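PDB 3OT5: UDP-N-acetylglucosamine 2-epimerase from Listeria monocytogenes, which probably interconverts UDP-N-acetylglucosamine and UDP-N-acetylmannosamine by inverting the configuration at C2 of the sugar. Local coordinates for residues A[108-113]-A[135-140]; A[126-131]-A[167-172]; A[215-220]-A[285-290]; A[304-309]-A[353-358]; A[315-320]-A[339-344]. All blocks are in the same frame, centred on the assembly; numbering follows the deposited sequence.

Overall arrangement
The chain folds into two Rossmann-like halves, each built on a parallel sheet, as in the GT-B architecture of this epimerase family. Contacts 1 and 2 belong to the half with the 7-stranded sheet; they share helix 125-136, touch each other and lie 12 Å apart between centres, their segments alternating along the chain. Contacts 3, 4 and 5 follow later in sequence and all reach the 6-stranded sheet. Contact 5 is nested in the loop closed by contact 4, 10 Å away between centres, and the two touch. The centre of contact 3 lies about 19 Å from that of contact 4. Contacts of different halves do not touch; the nearest pair, 2 and 5, is about 16 Å apart between nearest atoms.

Contact 1: A[108-113]-A[135-140]; sequences EVIAAE and FYQQKM
Lys139 NZ is held by two groups just past helix 95-113, bonding to Asn114 OD1 and more weakly to Pro115 O, while the aliphatic part of the same side chain lies against Ile110. Bends at chi2 (49°) and along the rest of the chain fold it back toward the helix, bringing CD to 3.7 Å from Ile110 CG2. That methyl is anti to its own backbone nitrogen, and it also receives Gln137, whose CB comes to 3.5 Å from Ile110 CG2 as the two side chains run alongside one another, pointing opposite ways. In sequence the segments bracket strand 117-121 of the parallel sheet: 108-113 closes the helix before it, and 135-140 ends helix 125-136 after it and leads into strand 140-144, the Rossmann-type alternation of helix and strand. The second helix stops in a Schellman motif, with Gln138 at positive phi as the C-prime residue, Gln138 N bonding to Phe135 O at 2.8 Å and Lys139 N reaching back to Thr134 O. The turn places Gln137 and Lys139 against Ile110. Farther out, the bent Gln137 chain lays its amide beside Ala111, with OE1 3.7 Å from Ala111 CB. NE2 of that amide bonds to Asn107 OD1, one turn earlier on helix 95-113, which fixes the rotation of the group. On the sheet side, Ile110 also rests on Met31 of strand 28-34.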
# COMPACT_ATOMS: atom_id res chain seq x y z
N GLU A 108 11.05 26.25 -1.32
CA GLU A 108 10.29 27.50 -1.34
C GLU A 108 8.98 27.38 -0.58
O GLU A 108 8.62 28.28 0.18
CB GLU A 108 10.04 27.92 -2.79
CG GLU A 108 9.37 29.28 -2.95
CD GLU A 108 9.21 29.68 -4.41
OE1 GLU A 108 9.59 28.89 -5.30
OE2 GLU A 108 8.70 30.79 -4.67
N VAL A 109 8.27 26.27 -0.75
CA VAL A 109 7.00 26.09 -0.06
C VAL A 109 7.21 26.05 1.45
O VAL A 109 6.46 26.69 2.20
CB VAL A 109 6.25 24.83 -0.54
CG1 VAL A 109 5.03 24.56 0.33
CG2 VAL A 109 5.85 24.99 -1.99
N ILE A 110 8.23 25.32 1.89
CA ILE A 110 8.53 25.20 3.31
C ILE A 110 8.97 26.54 3.91
O ILE A 110 8.49 26.94 4.97
CB ILE A 110 9.60 24.14 3.57
CG1 ILE A 110 9.04 22.76 3.22
CG2 ILE A 110 10.03 24.17 5.01
CD1 ILE A 110 10.05 21.66 3.27
N ALA A 111 9.86 27.24 3.22
CA ALA A 111 10.36 28.54 3.69
C ALA A 111 9.21 29.51 3.96
O ALA A 111 9.24 30.23 4.96
CB ALA A 111 11.32 29.16 2.66
N ALA A 112 8.22 29.52 3.08
CA ALA A 112 7.07 30.40 3.19
C ALA A 112 6.06 29.93 4.25
O ALA A 112 5.71 30.69 5.16
CB ALA A 112 6.38 30.54 1.84
N GLU A 113 5.60 28.69 4.14
CA GLU A 113 4.61 28.13 5.06
C GLU A 113 5.11 27.96 6.50
O GLU A 113 4.32 28.05 7.45
CB GLU A 113 4.10 26.77 4.54
CG GLU A 113 3.33 26.87 3.21
CD GLU A 113 1.99 27.61 3.34
OE1 GLU A 113 1.24 27.37 4.32
OE2 GLU A 113 1.68 28.41 2.43
N PHE A 135 15.23 19.42 5.48
CA PHE A 135 16.46 19.52 6.24
C PHE A 135 17.13 20.87 5.98
O PHE A 135 17.60 21.54 6.91
CB PHE A 135 17.43 18.41 5.89
CG PHE A 135 18.81 18.65 6.42
CD1 PHE A 135 19.07 18.54 7.77
CD2 PHE A 135 19.85 18.97 5.56
CE1 PHE A 135 20.33 18.78 8.25
CE2 PHE A 135 21.12 19.20 6.05
CZ PHE A 135 21.36 19.11 7.39
N TYR A 136 17.19 21.26 4.72
CA TYR A 136 17.80 22.55 4.40
C TYR A 136 17.08 23.67 5.11
O TYR A 136 17.71 24.61 5.56
CB TYR A 136 17.88 22.82 2.89
CG TYR A 136 18.84 21.94 2.15
CD1 TYR A 136 20.01 21.47 2.76
CD2 TYR A 136 18.70 21.71 0.77
CE1 TYR A 136 20.93 20.70 2.08
CE2 TYR A 136 19.64 20.95 0.07
CZ TYR A 136 20.75 20.46 0.73
OH TYR A 136 21.70 19.72 0.07
N GLN A 137 15.77 23.52 5.28
CA GLN A 137 14.96 24.53 5.98
C GLN A 137 14.94 24.33 7.48
O GLN A 137 14.23 25.04 8.19
CB GLN A 137 13.53 24.50 5.44
CG GLN A 137 13.45 24.97 4.04
CD GLN A 137 13.87 26.38 3.91
OE1 GLN A 137 13.59 27.20 4.79
NE2 GLN A 137 14.53 26.71 2.81
N GLN A 138 15.74 23.39 7.95
CA GLN A 138 15.82 23.06 9.37
C GLN A 138 14.47 22.85 10.05
O GLN A 138 14.22 23.36 11.15
CB GLN A 138 16.67 24.09 10.10
CG GLN A 138 18.10 24.11 9.58
CD GLN A 138 19.00 25.01 10.38
OE1 GLN A 138 18.56 26.01 10.96
NE2 GLN A 138 20.28 24.66 10.43
N LYS A 139 13.60 22.08 9.38
CA LYS A 139 12.29 21.71 9.92
C LYS A 139 12.35 20.25 10.29
O LYS A 139 13.12 19.47 9.72
CB LYS A 139 11.17 21.85 8.88
CG LYS A 139 10.51 23.18 8.65
CD LYS A 139 11.43 24.32 8.45
CE LYS A 139 11.72 25.04 9.75
NZ LYS A 139 10.50 25.76 10.20
N MET A 140 11.52 19.86 11.24
CA MET A 140 11.48 18.49 11.65
C MET A 140 10.91 17.66 10.48
O MET A 140 9.97 18.09 9.80
CB MET A 140 10.66 18.32 12.91
CG MET A 140 10.72 16.93 13.45
SD MET A 140 9.88 16.83 15.01
CE MET A 140 10.13 15.10 15.42

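Contact 2: A[126-131]-A[167-172]; sequences TSFAAG and GVMADI
Met169, the last residue of helix 159-169 with helical backbone angles, reaches across to Phe128 and Gly131 and makes the whole of this contact from its side. The chain leaves the helix extended through chi2 (179°) and then turns at the sulfur, chi3 being -64°, which swings the methyl toward helix 125-136. Met169 CE thus ends 3.5 Å from Phe128 CD1, approaching the ring obliquely, and the methionine chain runs roughly perpendicular to the phenylalanine side chain. The same methyl lies 3.7 Å from Phe128 O, while SD sits 4.0 Å from Gly131 C. Gly131 presents only backbone here, and its CA comes to 6.9 Å from that of Met169. Besides Met169, the Phe128 ring touches Asn162, Leu165 and Thr166, so it lies along the flank of helix 159-169. Past Met169 the chain turns away from helix 125-136. Ala170 is the first residue to leave helical geometry and packs on His143, Asp171 accepts from Leu141 N through OD2, and Ile172 joins the parallel sheet beside strand 140-144. The contact therefore joins two successive helices of the Rossmann-type half just where the second gives way to its strand. The side chains that meet are apolar, and the thioether also lies against peptide groups; with no directional bond across the segments, the contact rests mainly on shape and dispersion.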
# COMPACT_ATOMS: atom_id res chain seq x y z
N THR A 126 10.27 12.04 -4.92
CA THR A 126 9.63 13.24 -4.41
C THR A 126 9.79 13.33 -2.89
O THR A 126 10.14 14.38 -2.37
CB THR A 126 8.14 13.28 -4.80
OG1 THR A 126 7.53 12.03 -4.44
CG2 THR A 126 8.00 13.46 -6.30
N SER A 127 9.61 12.22 -2.20
CA SER A 127 9.76 12.20 -0.75
C SER A 127 11.17 12.51 -0.28
O SER A 127 11.36 13.22 0.71
CB SER A 127 9.34 10.85 -0.19
OG SER A 127 7.96 10.72 -0.33
N PHE A 128 12.14 11.95 -0.97
CA PHE A 128 13.53 12.20 -0.62
C PHE A 128 13.85 13.66 -0.84
O PHE A 128 14.43 14.30 0.03
CB PHE A 128 14.46 11.33 -1.44
CG PHE A 128 15.84 11.89 -1.58
CD1 PHE A 128 16.68 12.01 -0.48
CD2 PHE A 128 16.31 12.30 -2.82
CE1 PHE A 128 17.94 12.52 -0.61
CE2 PHE A 128 17.59 12.80 -2.96
CZ PHE A 128 18.40 12.92 -1.85
N ALA A 129 13.46 14.17 -1.99
CA ALA A 129 13.75 15.56 -2.35
C ALA A 129 13.11 16.55 -1.38
O ALA A 129 13.72 17.54 -0.98
CB ALA A 129 13.28 15.83 -3.78
N ALA A 130 11.87 16.27 -1.03
CA ALA A 130 11.13 17.11 -0.12
C ALA A 130 11.77 17.00 1.26
O ALA A 130 11.80 17.96 2.04
CB ALA A 130 9.66 16.69 -0.09
N GLY A 131 12.28 15.81 1.57
CA GLY A 131 12.93 15.57 2.84
C GLY A 131 14.17 16.43 2.95
O GLY A 131 14.41 17.08 3.97
N GLY A 167 15.89 8.20 5.43
CA GLY A 167 16.14 7.66 6.75
C GLY A 167 17.21 8.40 7.55
O GLY A 167 17.10 8.51 8.76
N VAL A 168 18.24 8.92 6.90
CA VAL A 168 19.26 9.63 7.67
C VAL A 168 18.76 11.03 8.01
O VAL A 168 19.05 11.55 9.10
CB VAL A 168 20.64 9.70 6.95
CG1 VAL A 168 21.08 8.31 6.53
CG2 VAL A 168 20.57 10.61 5.75
N MET A 169 17.98 11.63 7.11
CA MET A 169 17.48 12.98 7.32
C MET A 169 16.32 13.03 8.29
O MET A 169 16.13 14.03 8.97
CB MET A 169 17.05 13.60 5.99
CG MET A 169 18.19 13.74 5.02
SD MET A 169 17.65 14.46 3.47
CE MET A 169 16.53 13.20 2.86
N ALA A 170 15.53 11.97 8.35
CA ALA A 170 14.36 11.94 9.23
C ALA A 170 14.69 12.11 10.71
O ALA A 170 15.70 11.61 11.22
CB ALA A 170 13.59 10.63 9.02
N ASP A 171 13.80 12.83 11.38
CA ASP A 171 13.89 13.05 12.81
C ASP A 171 12.99 12.07 13.52
O ASP A 171 13.22 11.73 14.65
CB ASP A 171 13.45 14.47 13.12
CG ASP A 171 14.36 15.48 12.51
OD1 ASP A 171 15.56 15.45 12.83
OD2 ASP A 171 13.87 16.32 11.74
N ILE A 172 11.95 11.61 12.83
CA ILE A 172 11.01 10.67 13.42
C ILE A 172 10.58 9.69 12.32
O ILE A 172 10.30 10.06 11.18
CB ILE A 172 9.86 11.43 14.15
CG1 ILE A 172 8.90 10.46 14.84
CG2 ILE A 172 9.12 12.35 13.21
CD1 ILE A 172 7.95 11.18 15.81

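Contact 3: A[215-220]-A[285-290]; sequences HPILEN and HLIEPL
The single-turn helix 216-219 sits beside strand 284-287, an outermost strand of the parallel sheet in the second Rossmann-like half, with Ile217 and His285 the closest pair at 7.9 Å between CA atoms. Ile217 is the residue that bridges the two. Its CG2 methyl stands over one face of the His285 imidazole in a CH-pi contact, 3.8 Å from the ring centroid and 17° off the ring normal, displaced toward the rim. The other branch runs on toward the strand: CD1 lies 3.6 Å from His285 CB and 3.9 Å from Ile287 CG2, so one isoleucine spans the two residues that point to the same side of the strand. His285 has CG anti to the carbonyl carbon, which lays the ring against that methyl, while its NE2 bonds to Glu259 on the adjacent strand 258-263. Val261 of the same strand touches both Ile217 and Ile287. The helix is begun by His215, an N-cap residue whose ring additionally makes an edge-to-face contact with Phe298 of helix 292-301. Its ND1 accepts the backbone N-H of Ile217 at 3.3 Å, a somewhat bent bond (144°) lying within 9° of the imidazole plane.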
# COMPACT_ATOMS: atom_id res chain seq x y z
N HIS A 215 -21.52 -2.71 -8.37
CA HIS A 215 -20.90 -3.32 -9.56
C HIS A 215 -21.67 -4.58 -9.96
O HIS A 215 -21.81 -5.49 -9.15
CB HIS A 215 -19.42 -3.66 -9.36
CG HIS A 215 -18.70 -3.95 -10.65
ND1 HIS A 215 -18.92 -5.08 -11.40
CD2 HIS A 215 -17.75 -3.24 -11.31
CE1 HIS A 215 -18.16 -5.06 -12.47
NE2 HIS A 215 -17.43 -3.95 -12.44
N PRO A 216 -22.14 -4.65 -11.23
CA PRO A 216 -22.93 -5.77 -11.76
C PRO A 216 -22.46 -7.16 -11.32
O PRO A 216 -23.26 -7.94 -10.80
CB PRO A 216 -22.76 -5.64 -13.29
CG PRO A 216 -21.71 -4.58 -13.50
CD PRO A 216 -21.77 -3.71 -12.30
N ILE A 217 -21.18 -7.44 -11.50
CA ILE A 217 -20.59 -8.73 -11.13
C ILE A 217 -20.78 -9.03 -9.66
O ILE A 217 -21.08 -10.17 -9.28
CB ILE A 217 -19.08 -8.75 -11.43
CG1 ILE A 217 -18.83 -8.52 -12.93
CG2 ILE A 217 -18.48 -10.06 -10.98
CD1 ILE A 217 -17.37 -8.37 -13.27
N LEU A 218 -20.58 -8.02 -8.83
CA LEU A 218 -20.75 -8.18 -7.40
C LEU A 218 -22.22 -8.33 -7.07
O LEU A 218 -22.58 -9.06 -6.15
CB LEU A 218 -20.12 -6.99 -6.68
CG LEU A 218 -18.60 -6.93 -6.85
CD1 LEU A 218 -18.02 -5.69 -6.18
CD2 LEU A 218 -17.95 -8.18 -6.29
N GLU A 219 -23.08 -7.67 -7.85
CA GLU A 219 -24.53 -7.72 -7.66
C GLU A 219 -25.11 -9.04 -8.19
O GLU A 219 -26.10 -9.53 -7.66
CB GLU A 219 -25.22 -6.53 -8.35
CG GLU A 219 -24.81 -5.16 -7.77
CD GLU A 219 -25.46 -3.98 -8.49
OE1 GLU A 219 -25.20 -2.81 -8.09
OE2 GLU A 219 -26.22 -4.21 -9.46
N ASN A 220 -24.51 -9.59 -9.23
CA ASN A 220 -24.98 -10.86 -9.78
C ASN A 220 -24.27 -12.04 -9.14
O ASN A 220 -24.55 -13.19 -9.45
CB ASN A 220 -24.77 -10.90 -11.30
CG ASN A 220 -25.61 -9.87 -12.03
OD1 ASN A 220 -26.32 -9.07 -11.41
ND2 ASN A 220 -25.53 -9.88 -13.36
N HIS A 285 -14.88 -13.46 -15.16
CA HIS A 285 -15.06 -12.11 -15.66
C HIS A 285 -13.71 -11.49 -15.97
O HIS A 285 -12.88 -11.31 -15.08
CB HIS A 285 -15.81 -11.28 -14.62
CG HIS A 285 -17.07 -11.95 -14.15
ND1 HIS A 285 -18.27 -11.85 -14.82
CD2 HIS A 285 -17.29 -12.77 -13.09
CE1 HIS A 285 -19.19 -12.56 -14.18
NE2 HIS A 285 -18.62 -13.13 -13.14
N LEU A 286 -13.49 -11.22 -17.25
CA LEU A 286 -12.27 -10.61 -17.73
C LEU A 286 -12.57 -9.16 -17.96
O LEU A 286 -13.15 -8.77 -18.97
CB LEU A 286 -11.82 -11.25 -19.04
CG LEU A 286 -11.55 -12.75 -18.98
CD1 LEU A 286 -11.08 -13.25 -20.34
CD2 LEU A 286 -10.53 -13.06 -17.90
N ILE A 287 -12.16 -8.34 -17.00
CA ILE A 287 -12.42 -6.93 -17.10
C ILE A 287 -11.14 -6.14 -17.23
O ILE A 287 -10.05 -6.71 -17.15
CB ILE A 287 -13.21 -6.44 -15.86
CG1 ILE A 287 -12.37 -6.57 -14.59
CG2 ILE A 287 -14.50 -7.24 -15.73
CD1 ILE A 287 -13.09 -6.09 -13.33
N GLU A 288 -11.30 -4.84 -17.45
CA GLU A 288 -10.18 -3.93 -17.57
C GLU A 288 -9.56 -3.70 -16.19
O GLU A 288 -10.18 -4.05 -15.17
CB GLU A 288 -10.65 -2.59 -18.17
CG GLU A 288 -11.20 -2.72 -19.60
CD GLU A 288 -10.16 -3.19 -20.60
OE1 GLU A 288 -8.95 -2.97 -20.36
OE2 GLU A 288 -10.54 -3.75 -21.65
N PRO A 289 -8.34 -3.15 -16.14
CA PRO A 289 -7.70 -2.92 -14.84
C PRO A 289 -8.54 -2.02 -13.95
O PRO A 289 -9.00 -0.97 -14.38
CB PRO A 289 -6.38 -2.24 -15.20
CG PRO A 289 -6.12 -2.63 -16.62
CD PRO A 289 -7.47 -2.73 -17.25
N LEU A 290 -8.76 -2.44 -12.71
CA LEU A 290 -9.54 -1.65 -11.78
C LEU A 290 -8.67 -0.64 -11.06
O LEU A 290 -7.47 -0.84 -10.90
CB LEU A 290 -10.19 -2.55 -10.73
CG LEU A 290 -11.25 -3.53 -11.21
CD1 LEU A 290 -11.68 -4.42 -10.06
CD2 LEU A 290 -12.44 -2.78 -11.82

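Contact 4: A[304-309]-A[353-358]; sequences LVFTDS and KEALDL
Phe306 meets Ala355 with the far end of its ring: CZ lies 3.6 Å from Ala355 CB, and the methyl sits at the ring edge, near its plane. Beside this, the CD2 branch of Leu304 reaches the same helix, 4.3 Å from Leu358 CB and 4.2 Å from Ala355 O, a looser fit over the helix backbone. Leu304 and Phe306 are alternate residues of strand 302-307, and Ala355 and Leu358 are three apart on helix 348-360, so each element offers one side to the other. The local axes are nearly antiparallel at 164° and 10.4 Å apart, the usual stacking of a helix on the parallel sheet in an alpha/beta fold. Around this layer, Ile251 of helix 240-254 touches both Phe306 and Ala355, and Leu324 on the neighbouring strand packs against Phe306 and Leu358. The helix is tied to the strand's start by Leu358 O, which bonds to Tyr303 OH. At the opposite end, where the strand gives way to the loop before helix 310-315, Thr307 OG1 accepts from Ser309 N at 2.9 Å in an ST turn, and Ser309 is the N-cap of that helix; Asp308 OD1 accepts from His232 N and OD2 from Arg233 N and Asn236 ND2.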
# COMPACT_ATOMS: atom_id res chain seq x y z
N LEU A 304 -11.13 -15.13 -1.73
CA LEU A 304 -9.70 -15.31 -1.70
C LEU A 304 -9.12 -14.54 -2.88
O LEU A 304 -9.83 -14.21 -3.84
CB LEU A 304 -9.30 -16.80 -1.74
CG LEU A 304 -9.30 -17.55 -3.07
CD1 LEU A 304 -8.06 -17.14 -3.84
CD2 LEU A 304 -9.29 -19.06 -2.90
N VAL A 305 -7.85 -14.21 -2.79
CA VAL A 305 -7.20 -13.45 -3.84
C VAL A 305 -5.84 -14.03 -4.15
O VAL A 305 -5.12 -14.44 -3.25
CB VAL A 305 -7.06 -11.96 -3.45
CG1 VAL A 305 -6.40 -11.82 -2.11
CG2 VAL A 305 -6.27 -11.15 -4.52
N PHE A 306 -5.54 -14.11 -5.44
CA PHE A 306 -4.25 -14.55 -5.94
C PHE A 306 -3.58 -13.29 -6.41
O PHE A 306 -4.15 -12.59 -7.21
CB PHE A 306 -4.35 -15.43 -7.19
CG PHE A 306 -4.86 -16.82 -6.95
CD1 PHE A 306 -4.00 -17.81 -6.49
CD2 PHE A 306 -6.17 -17.16 -7.28
CE1 PHE A 306 -4.46 -19.12 -6.32
CE2 PHE A 306 -6.63 -18.46 -7.11
CZ PHE A 306 -5.78 -19.44 -6.62
N THR A 307 -2.36 -13.03 -5.97
CA THR A 307 -1.69 -11.83 -6.39
C THR A 307 -0.20 -11.93 -6.22
O THR A 307 0.31 -12.81 -5.53
CB THR A 307 -2.15 -10.61 -5.53
OG1 THR A 307 -1.75 -9.38 -6.14
CG2 THR A 307 -1.59 -10.70 -4.13
N ASP A 308 0.50 -11.05 -6.92
CA ASP A 308 1.92 -10.92 -6.77
C ASP A 308 2.18 -9.46 -6.35
O ASP A 308 3.32 -8.99 -6.35
CB ASP A 308 2.68 -11.30 -8.03
CG ASP A 308 2.38 -10.39 -9.19
OD1 ASP A 308 1.65 -9.38 -9.01
OD2 ASP A 308 2.89 -10.67 -10.30
N SER A 309 1.11 -8.74 -6.00
CA SER A 309 1.21 -7.35 -5.56
C SER A 309 1.54 -7.22 -4.08
O SER A 309 0.93 -7.87 -3.22
CB SER A 309 -0.10 -6.61 -5.82
OG SER A 309 -0.08 -5.34 -5.17
N LYS A 353 -4.28 -26.77 -5.95
CA LYS A 353 -4.28 -27.40 -4.64
C LYS A 353 -4.58 -26.41 -3.53
O LYS A 353 -5.50 -26.60 -2.73
CB LYS A 353 -2.91 -28.00 -4.34
CG LYS A 353 -2.52 -29.21 -5.14
CD LYS A 353 -1.01 -29.48 -4.96
CE LYS A 353 -0.60 -29.61 -3.50
NZ LYS A 353 0.87 -29.82 -3.35
N GLU A 354 -3.79 -25.35 -3.50
CA GLU A 354 -3.91 -24.36 -2.46
C GLU A 354 -5.26 -23.65 -2.51
O GLU A 354 -5.83 -23.33 -1.47
CB GLU A 354 -2.77 -23.36 -2.54
CG GLU A 354 -2.46 -22.76 -1.21
CD GLU A 354 -1.79 -23.78 -0.29
OE1 GLU A 354 -2.18 -23.86 0.90
OE2 GLU A 354 -0.92 -24.52 -0.77
N ALA A 355 -5.75 -23.39 -3.71
CA ALA A 355 -7.04 -22.74 -3.87
C ALA A 355 -8.15 -23.67 -3.34
O ALA A 355 -8.97 -23.27 -2.50
CB ALA A 355 -7.29 -22.43 -5.32
N LEU A 356 -8.17 -24.90 -3.84
CA LEU A 356 -9.18 -25.87 -3.42
C LEU A 356 -9.19 -26.04 -1.91
O LEU A 356 -10.25 -26.08 -1.30
CB LEU A 356 -8.96 -27.22 -4.12
CG LEU A 356 -9.09 -27.20 -5.64
CD1 LEU A 356 -9.04 -28.62 -6.20
CD2 LEU A 356 -10.37 -26.53 -6.06
N ASP A 357 -8.00 -26.13 -1.32
CA ASP A 357 -7.86 -26.26 0.13
C ASP A 357 -8.71 -25.21 0.82
O ASP A 357 -9.56 -25.53 1.66
CB ASP A 357 -6.39 -26.07 0.54
CG ASP A 357 -6.18 -26.14 2.04
OD1 ASP A 357 -5.37 -25.33 2.56
OD2 ASP A 357 -6.83 -26.98 2.71
N LEU A 358 -8.50 -23.95 0.44
CA LEU A 358 -9.23 -22.82 1.01
C LEU A 358 -10.72 -22.86 0.69
O LEU A 358 -11.56 -22.54 1.53
CB LEU A 358 -8.63 -21.49 0.53
CG LEU A 358 -7.21 -21.23 1.03
CD1 LEU A 358 -6.65 -19.93 0.45
CD2 LEU A 358 -7.21 -21.19 2.54

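Contact 5: A[315-320]-A[339-344]; sequences EAPGMG and GTLKLI
Residues 316-319, helical in backbone angles but without regular bonding, bring Pro317 to 5.9 Å from Thr340 between CA atoms, where the chain leads from helix 333-338 into strand 341-343. That strand is an outermost one of the 6-stranded parallel sheet in the second Rossmann-like half; 315-320 runs toward strand 323-325, and 339-344 is where the helical connection after that strand enters strand 341-343. Gly339, at positive phi, is the first residue after the helix, and Thr340 next to it points its CB at the proline. The proline and threonine side chains are set nearly perpendicular, Pro317 CB lying 3.7 Å from Thr340 CB, and Thr340 CG2 touching the same ring carbon at 4.0 Å. Pro317 CG extends the contact along the strand, coming to 4.2 Å from Leu341 CD2. Leu341 also packs on Val323 of the adjacent strand, while the proline ring touches Asn373 and Thr340 touches Ala371, so the loop around residues 371-373 lies against the contact too. The hydroxyl lies beside the ring: chi1 of 60° puts Thr340 OG1 between the backbone nitrogen and carbonyl carbon, 3.9 Å from Pro317 CG, and from there it donates to Gly335 O in the preceding helix.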
# COMPACT_ATOMS: atom_id res chain seq x y z
N GLU A 315 -3.12 -5.20 2.38
CA GLU A 315 -4.49 -4.68 2.40
C GLU A 315 -5.56 -5.74 2.48
O GLU A 315 -6.51 -5.60 3.24
CB GLU A 315 -4.72 -3.80 1.17
CG GLU A 315 -3.85 -2.56 1.18
CD GLU A 315 -3.84 -1.80 -0.15
OE1 GLU A 315 -2.99 -0.92 -0.30
OE2 GLU A 315 -4.64 -2.10 -1.05
N ALA A 316 -5.41 -6.81 1.71
CA ALA A 316 -6.39 -7.89 1.68
C ALA A 316 -6.68 -8.47 3.07
O ALA A 316 -7.85 -8.68 3.42
CB ALA A 316 -5.97 -8.98 0.72
N PRO A 317 -5.63 -8.75 3.86
CA PRO A 317 -5.86 -9.27 5.20
C PRO A 317 -6.55 -8.23 6.08
O PRO A 317 -7.13 -8.58 7.11
CB PRO A 317 -4.45 -9.59 5.69
CG PRO A 317 -3.69 -9.83 4.46
CD PRO A 317 -4.21 -8.83 3.49
N GLY A 318 -6.47 -6.96 5.68
CA GLY A 318 -7.16 -5.88 6.39
C GLY A 318 -8.66 -6.07 6.21
O GLY A 318 -9.46 -5.62 7.03
N MET A 319 -9.04 -6.74 5.12
CA MET A 319 -10.44 -7.06 4.82
C MET A 319 -10.75 -8.47 5.32
O MET A 319 -11.88 -8.92 5.26
CB MET A 319 -10.67 -7.06 3.31
CG MET A 319 -10.28 -5.77 2.55
SD MET A 319 -11.45 -4.43 2.74
CE MET A 319 -11.43 -4.21 4.51
N GLY A 320 -9.72 -9.17 5.79
CA GLY A 320 -9.86 -10.54 6.24
C GLY A 320 -9.92 -11.49 5.05
O GLY A 320 -10.49 -12.57 5.15
N GLY A 339 0.17 -15.90 8.88
CA GLY A 339 -0.82 -16.81 8.33
C GLY A 339 -1.87 -16.12 7.48
O GLY A 339 -2.80 -16.76 6.99
N THR A 340 -1.73 -14.81 7.31
CA THR A 340 -2.66 -14.03 6.50
C THR A 340 -2.38 -14.23 5.01
O THR A 340 -3.24 -13.97 4.17
CB THR A 340 -2.53 -12.53 6.77
OG1 THR A 340 -1.19 -12.11 6.46
CG2 THR A 340 -2.84 -12.21 8.23
N LEU A 341 -1.16 -14.69 4.72
CA LEU A 341 -0.67 -14.90 3.36
C LEU A 341 -0.04 -16.28 3.16
O LEU A 341 0.52 -16.85 4.09
CB LEU A 341 0.49 -13.93 3.07
CG LEU A 341 0.34 -12.42 3.19
CD1 LEU A 341 1.66 -11.80 2.84
CD2 LEU A 341 -0.73 -11.88 2.28
N LYS A 342 -0.11 -16.79 1.93
CA LYS A 342 0.54 -18.05 1.59
C LYS A 342 1.37 -17.88 0.33
O LYS A 342 0.85 -17.51 -0.72
CB LYS A 342 -0.45 -19.20 1.45
CG LYS A 342 -1.02 -19.67 2.79
CD LYS A 342 -1.70 -21.04 2.69
CE LYS A 342 -2.18 -21.51 4.06
NZ LYS A 342 -2.72 -22.91 4.07
N LEU A 343 2.67 -18.11 0.45
CA LEU A 343 3.56 -18.02 -0.69
C LEU A 343 3.43 -19.36 -1.40
O LEU A 343 3.86 -20.39 -0.88
CB LEU A 343 5.00 -17.77 -0.25
CG LEU A 343 6.01 -17.52 -1.38
CD1 LEU A 343 5.64 -16.25 -2.12
CD2 LEU A 343 7.40 -17.40 -0.82
N ILE A 344 2.85 -19.35 -2.60
CA ILE A 344 2.64 -20.59 -3.33
C ILE A 344 3.31 -20.66 -4.69
O ILE A 344 3.18 -21.65 -5.40
CB ILE A 344 1.14 -20.86 -3.53
CG1 ILE A 344 0.53 -19.84 -4.49
CG2 ILE A 344 0.43 -20.82 -2.19
CD1 ILE A 344 -0.89 -20.16 -4.85